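Local coordinates for nitrate transport protein nrtA (Synechocystis sp., PDB 2G29) that captures nitrate in the periplasm as the solute-binding component of an ABC transporter for nitrate and probably nitrite, at residues A[46-60]-A[258-270]. Residues are numbered along the deposited sequence; the frame is centred on the assembly and turned at random.
Sequences APLIIAKEKGFYAKY and ALLMAVMEAQQWC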
loop_
_atom_site.group_PDB
_atom_site.type_symbol
_atom_site.label_atom_id
_atom_site.label_comp_id
_atom_site.label_asym_id
_atom_site.label_seq_id
_atom_site.Cartn_x
_atom_site.Cartn_y
_atom_site.Cartn_z
ATOM N N ALA A 46 -10.157 0.375 -3.424
ATOM C CA ALA A 46 -11.304 0.866 -4.214
ATOM C C ALA A 46 -11.326 0.480 -5.686
ATOM O O ALA A 46 -12.352 0.062 -6.185
ATOM C CB ALA A 46 -11.458 2.383 -4.092
ATOM N N PRO A 47 -10.209 0.610 -6.393
ATOM C CA PRO A 47 -10.242 0.242 -7.816
ATOM C C PRO A 47 -10.713 -1.190 -8.066
ATOM O O PRO A 47 -11.445 -1.444 -9.024
ATOM C CB PRO A 47 -8.800 0.483 -8.276
ATOM C CG PRO A 47 -7.993 0.495 -7.033
ATOM C CD PRO A 47 -8.890 1.116 -5.981
ATOM N N LEU A 48 -10.309 -2.144 -7.228
ATOM C CA LEU A 48 -10.726 -3.522 -7.443
ATOM C C LEU A 48 -12.221 -3.730 -7.153
ATOM O O LEU A 48 -12.892 -4.519 -7.845
ATOM C CB LEU A 48 -9.919 -4.502 -6.585
ATOM C CG LEU A 48 -8.422 -4.598 -6.887
ATOM C CD1 LEU A 48 -7.910 -5.888 -6.275
ATOM C CD2 LEU A 48 -8.147 -4.590 -8.388
ATOM N N ILE A 49 -12.733 -3.011 -6.156
ATOM C CA ILE A 49 -14.139 -3.108 -5.750
ATOM C C ILE A 49 -15.021 -2.394 -6.765
ATOM O O ILE A 49 -16.029 -2.962 -7.211
ATOM C CB ILE A 49 -14.293 -2.517 -4.329
ATOM C CG1 ILE A 49 -13.689 -3.496 -3.302
ATOM C CG2 ILE A 49 -15.768 -2.300 -4.005
ATOM C CD1 ILE A 49 -12.266 -3.898 -3.511
ATOM N N ILE A 50 -14.630 -1.184 -7.140
ATOM C CA ILE A 50 -15.388 -0.392 -8.138
ATOM C C ILE A 50 -15.385 -1.131 -9.485
ATOM O O ILE A 50 -16.371 -1.082 -10.241
ATOM C CB ILE A 50 -14.790 1.032 -8.280
ATOM C CG1 ILE A 50 -15.282 1.915 -7.134
ATOM C CG2 ILE A 50 -15.213 1.703 -9.597
ATOM C CD1 ILE A 50 -16.755 1.996 -7.007
ATOM N N ALA A 51 -14.311 -1.821 -9.819
ATOM C CA ALA A 51 -14.317 -2.558 -11.087
ATOM C C ALA A 51 -15.464 -3.580 -11.094
ATOM O O ALA A 51 -16.007 -3.895 -12.151
ATOM C CB ALA A 51 -12.992 -3.256 -11.311
ATOM N N LYS A 52 -15.825 -4.111 -9.933
ATOM C CA LYS A 52 -16.946 -5.053 -9.858
ATOM C C LYS A 52 -18.260 -4.251 -9.793
ATOM O O LYS A 52 -19.139 -4.421 -10.641
ATOM C CB LYS A 52 -16.829 -5.950 -8.610
ATOM C CG LYS A 52 -17.928 -7.027 -8.492
ATOM C CD LYS A 52 -17.784 -8.060 -9.597
ATOM C CE LYS A 52 -18.762 -9.204 -9.423
ATOM N NZ LYS A 52 -18.529 -10.262 -10.464
ATOM N N GLU A 53 -18.386 -3.360 -8.815
ATOM C CA GLU A 53 -19.626 -2.592 -8.642
ATOM C C GLU A 53 -20.089 -1.755 -9.830
ATOM O O GLU A 53 -21.302 -1.606 -10.042
ATOM C CB GLU A 53 -19.502 -1.678 -7.419
ATOM C CG GLU A 53 -19.585 -2.399 -6.076
ATOM C CD GLU A 53 -21.022 -2.663 -5.615
ATOM O OE1 GLU A 53 -21.193 -3.271 -4.550
ATOM O OE2 GLU A 53 -21.976 -2.260 -6.311
ATOM N N LYS A 54 -19.150 -1.201 -10.593
ATOM C CA LYS A 54 -19.515 -0.351 -11.725
ATOM C C LYS A 54 -19.409 -1.077 -13.050
ATOM O O LYS A 54 -19.441 -0.443 -14.113
ATOM C CB LYS A 54 -18.691 0.943 -11.749
ATOM C CG LYS A 54 -18.762 1.763 -10.462
ATOM C CD LYS A 54 -20.178 2.162 -10.085
ATOM C CE LYS A 54 -20.755 3.121 -11.110
ATOM N NZ LYS A 54 -22.143 3.623 -10.772
ATOM N N GLY A 55 -19.277 -2.401 -12.971
ATOM C CA GLY A 55 -19.242 -3.264 -14.150
ATOM C C GLY A 55 -18.030 -3.219 -15.068
ATOM O O GLY A 55 -18.104 -3.638 -16.225
ATOM N N PHE A 56 -16.900 -2.726 -14.582
ATOM C CA PHE A 56 -15.733 -2.679 -15.454
ATOM C C PHE A 56 -15.205 -4.086 -15.807
ATOM O O PHE A 56 -14.792 -4.325 -16.953
ATOM C CB PHE A 56 -14.651 -1.809 -14.826
ATOM C CG PHE A 56 -14.989 -0.339 -14.819
ATOM C CD1 PHE A 56 -15.224 0.342 -13.628
ATOM C CD2 PHE A 56 -15.082 0.364 -16.015
ATOM C CE1 PHE A 56 -15.546 1.691 -13.623
ATOM C CE2 PHE A 56 -15.404 1.711 -16.023
ATOM C CZ PHE A 56 -15.637 2.383 -14.820
ATOM N N TYR A 57 -15.213 -5.041 -14.868
ATOM C CA TYR A 57 -14.740 -6.377 -15.237
ATOM C C TYR A 57 -15.617 -6.980 -16.329
ATOM O O TYR A 57 -15.126 -7.615 -17.272
ATOM C CB TYR A 57 -14.739 -7.370 -14.057
ATOM C CG TYR A 57 -13.831 -7.038 -12.893
ATOM C CD1 TYR A 57 -14.365 -6.873 -11.615
ATOM C CD2 TYR A 57 -12.454 -6.912 -13.060
ATOM C CE1 TYR A 57 -13.545 -6.588 -10.525
ATOM C CE2 TYR A 57 -11.621 -6.634 -11.971
ATOM C CZ TYR A 57 -12.185 -6.468 -10.706
ATOM O OH TYR A 57 -11.363 -6.117 -9.627
ATOM N N ALA A 58 -16.923 -6.784 -16.193
ATOM C CA ALA A 58 -17.858 -7.340 -17.161
ATOM C C ALA A 58 -17.673 -6.686 -18.518
ATOM O O ALA A 58 -17.772 -7.353 -19.535
ATOM C CB ALA A 58 -19.295 -7.158 -16.652
ATOM N N LYS A 59 -17.398 -5.388 -18.519
ATOM C CA LYS A 59 -17.156 -4.665 -19.755
ATOM C C LYS A 59 -16.010 -5.336 -20.537
ATOM O O LYS A 59 -16.027 -5.356 -21.770
ATOM C CB LYS A 59 -16.847 -3.198 -19.445
ATOM C CG LYS A 59 -16.522 -2.344 -20.665
ATOM C CD LYS A 59 -16.316 -0.892 -20.301
ATOM C CE LYS A 59 -15.826 -0.105 -21.492
ATOM N NZ LYS A 59 -15.598 1.308 -21.135
ATOM N N TYR A 60 -15.024 -5.892 -19.833
ATOM C CA TYR A 60 -13.920 -6.583 -20.498
ATOM C C TYR A 60 -14.014 -8.119 -20.544
ATOM O O TYR A 60 -13.005 -8.814 -20.489
ATOM C CB TYR A 60 -12.563 -6.128 -19.900
ATOM C CG TYR A 60 -12.325 -4.664 -20.167
ATOM C CD1 TYR A 60 -12.695 -3.697 -19.240
ATOM C CD2 TYR A 60 -11.923 -4.229 -21.442
ATOM C CE1 TYR A 60 -12.704 -2.349 -19.569
ATOM C CE2 TYR A 60 -11.929 -2.881 -21.769
ATOM C CZ TYR A 60 -12.327 -1.940 -20.841
ATOM O OH TYR A 60 -12.391 -0.592 -21.182
ATOM N N ALA A 258 -7.469 -8.193 -19.844
ATOM C CA ALA A 258 -8.826 -7.745 -19.606
ATOM C C ALA A 258 -9.005 -7.237 -18.169
ATOM O O ALA A 258 -9.606 -6.177 -17.950
ATOM C CB ALA A 258 -9.810 -8.877 -19.927
ATOM N N LEU A 259 -8.461 -7.966 -17.191
ATOM C CA LEU A 259 -8.550 -7.522 -15.789
ATOM C C LEU A 259 -7.824 -6.185 -15.614
ATOM O O LEU A 259 -8.318 -5.293 -14.910
ATOM C CB LEU A 259 -7.905 -8.531 -14.832
ATOM C CG LEU A 259 -8.599 -9.845 -14.550
ATOM C CD1 LEU A 259 -7.705 -10.608 -13.564
ATOM C CD2 LEU A 259 -9.995 -9.602 -13.950
ATOM N N LEU A 260 -6.631 -6.054 -16.215
ATOM C CA LEU A 260 -5.844 -4.842 -16.094
ATOM C C LEU A 260 -6.577 -3.646 -16.659
ATOM O O LEU A 260 -6.598 -2.608 -16.057
ATOM C CB LEU A 260 -4.482 -5.006 -16.778
ATOM C CG LEU A 260 -3.200 -4.687 -16.015
ATOM C CD1 LEU A 260 -2.080 -4.535 -17.031
ATOM C CD2 LEU A 260 -3.324 -3.460 -15.092
ATOM N N MET A 261 -7.184 -3.804 -17.839
ATOM C CA MET A 261 -7.912 -2.679 -18.418
ATOM C C MET A 261 -9.109 -2.322 -17.529
ATOM O O MET A 261 -9.392 -1.139 -17.347
ATOM C CB MET A 261 -8.380 -3.018 -19.836
ATOM C CG MET A 261 -7.193 -3.186 -20.797
ATOM S SD MET A 261 -7.684 -3.383 -22.559
ATOM C CE MET A 261 -8.403 -4.842 -22.459
ATOM N N ALA A 262 -9.794 -3.317 -16.977
ATOM C CA ALA A 262 -10.922 -3.037 -16.090
ATOM C C ALA A 262 -10.443 -2.274 -14.861
ATOM O O ALA A 262 -11.082 -1.305 -14.438
ATOM C CB ALA A 262 -11.589 -4.319 -15.668
ATOM N N VAL A 263 -9.303 -2.691 -14.303
ATOM C CA VAL A 263 -8.771 -1.990 -13.126
ATOM C C VAL A 263 -8.345 -0.544 -13.463
ATOM O O VAL A 263 -8.554 0.375 -12.683
ATOM C CB VAL A 263 -7.581 -2.788 -12.520
ATOM C CG1 VAL A 263 -6.822 -1.946 -11.473
ATOM C CG2 VAL A 263 -8.124 -4.060 -11.825
ATOM N N MET A 264 -7.744 -0.328 -14.627
ATOM C CA MET A 264 -7.350 1.009 -15.033
ATOM C C MET A 264 -8.566 1.936 -15.179
ATOM O O MET A 264 -8.529 3.104 -14.769
ATOM C CB MET A 264 -6.651 0.955 -16.379
ATOM C CG MET A 264 -5.279 0.412 -16.319
ATOM S SD MET A 264 -4.559 0.368 -17.982
ATOM C CE MET A 264 -3.065 -0.239 -17.543
ATOM N N GLU A 265 -9.631 1.431 -15.801
ATOM C CA GLU A 265 -10.814 2.278 -15.941
ATOM C C GLU A 265 -11.401 2.547 -14.559
ATOM O O GLU A 265 -11.842 3.645 -14.297
ATOM C CB GLU A 265 -11.862 1.618 -16.828
ATOM C CG GLU A 265 -11.483 1.600 -18.310
ATOM C CD GLU A 265 -12.676 1.942 -19.176
ATOM O OE1 GLU A 265 -13.664 1.186 -19.143
ATOM O OE2 GLU A 265 -12.629 2.975 -19.875
ATOM N N ALA A 266 -11.372 1.556 -13.670
ATOM C CA ALA A 266 -11.909 1.793 -12.331
ATOM C C ALA A 266 -11.045 2.813 -11.614
ATOM O O ALA A 266 -11.548 3.638 -10.827
ATOM C CB ALA A 266 -11.973 0.487 -11.539
ATOM N N GLN A 267 -9.729 2.773 -11.843
ATOM C CA GLN A 267 -8.845 3.763 -11.229
ATOM C C GLN A 267 -9.173 5.186 -11.693
ATOM O O GLN A 267 -9.170 6.117 -10.907
ATOM C CB GLN A 267 -7.381 3.464 -11.549
ATOM C CG GLN A 267 -6.806 2.305 -10.746
ATOM C CD GLN A 267 -5.371 2.023 -11.134
ATOM O OE1 GLN A 267 -5.084 1.754 -12.299
ATOM N NE2 GLN A 267 -4.458 2.082 -10.155
ATOM N N GLN A 268 -9.428 5.340 -12.994
ATOM C CA GLN A 268 -9.772 6.646 -13.543
ATOM C C GLN A 268 -11.081 7.136 -12.930
ATOM O O GLN A 268 -11.230 8.325 -12.613
ATOM C CB GLN A 268 -9.885 6.522 -15.058
ATOM C CG GLN A 268 -8.522 6.371 -15.720
ATOM C CD GLN A 268 -8.634 6.115 -17.195
ATOM O OE1 GLN A 268 -8.783 4.980 -17.635
ATOM N NE2 GLN A 268 -8.570 7.177 -17.972
ATOM N N TRP A 269 -12.014 6.216 -12.760
ATOM C CA TRP A 269 -13.313 6.554 -12.167
ATOM C C TRP A 269 -13.136 6.995 -10.708
ATOM O O TRP A 269 -13.653 8.028 -10.282
ATOM C CB TRP A 269 -14.233 5.353 -12.203
ATOM C CG TRP A 269 -15.664 5.700 -11.821
ATOM C CD1 TRP A 269 -16.642 6.162 -12.657
ATOM C CD2 TRP A 269 -16.240 5.654 -10.515
ATOM N NE1 TRP A 269 -17.793 6.406 -11.953
ATOM C CE2 TRP A 269 -17.580 6.098 -10.635
ATOM C CE3 TRP A 269 -15.758 5.280 -9.246
ATOM C CZ2 TRP A 269 -18.440 6.181 -9.541
ATOM C CZ3 TRP A 269 -16.616 5.363 -8.158
ATOM C CH2 TRP A 269 -17.948 5.807 -8.312
ATOM N N CYS A 270 -12.421 6.183 -9.925
ATOM C CA CYS A 270 -12.190 6.516 -8.524
ATOM C C CYS A 270 -11.410 7.807 -8.299
ATOM O O CYS A 270 -11.554 8.464 -7.275
ATOM C CB CYS A 270 -11.418 5.390 -7.833
ATOM S SG CYS A 270 -12.285 3.873 -7.582
#
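Phe56 is a knob set into helix 253-271, among Ala262, Glu265, Ala266 and Trp269. One ring face lies over the backbone where Glu265 passes into Ala266, and its CD1 stands 3.8 Å from Ala266 CA. The return knob is Ala266, whose CB enters the hole made by Pro47, Ile50, Ala51 and Phe56, coming 3.2 Å from Pro47 O. Further along, Ile50 CD1 meets Trp269 CZ3 at 3.6 Å, while its CG1 touches Cys270 SG; Lys54 lays CG over a face of the same indole and sends NZ on to a salt bridge with Glu278. Leu48 CD2 presses on Val263 CG2 at a tight 3.5 Å. Small residues let the backbones close in: helix 46-53 crosses the segment 258-270 at 102°, with axes 8.1 Å apart. In this two-domain periplasmic binding protein fold, the crossing packs the helices after strand 36-39 against helix 253-271, which follows strand 240-245 of the same mixed sheet and the short helix 246-251; the side chain of Pro47 lies about 7 Å from that of Lys240, which binds nitrate. Met261 CB sits over the centre of one face of the Tyr60 ring in a CH-pi contact, with Lys59 CG above the opposite face, offset toward the rim. Polar contacts gather on Glu265 OE1, which takes a salt bridge from Lys59 NZ (2.8 Å) on its syn lone pair and a weak hydrogen bond from Tyr60 OH (3.0 Å) at the ring edge. Lys59 reaches it with CG opposite the backbone N (chi1 178°) and the chain extended. A leucine in place of Tyr60 would probably leave Glu265 with Lys59 alone across this contact and deprive Met261 CB of the ring face it packs on.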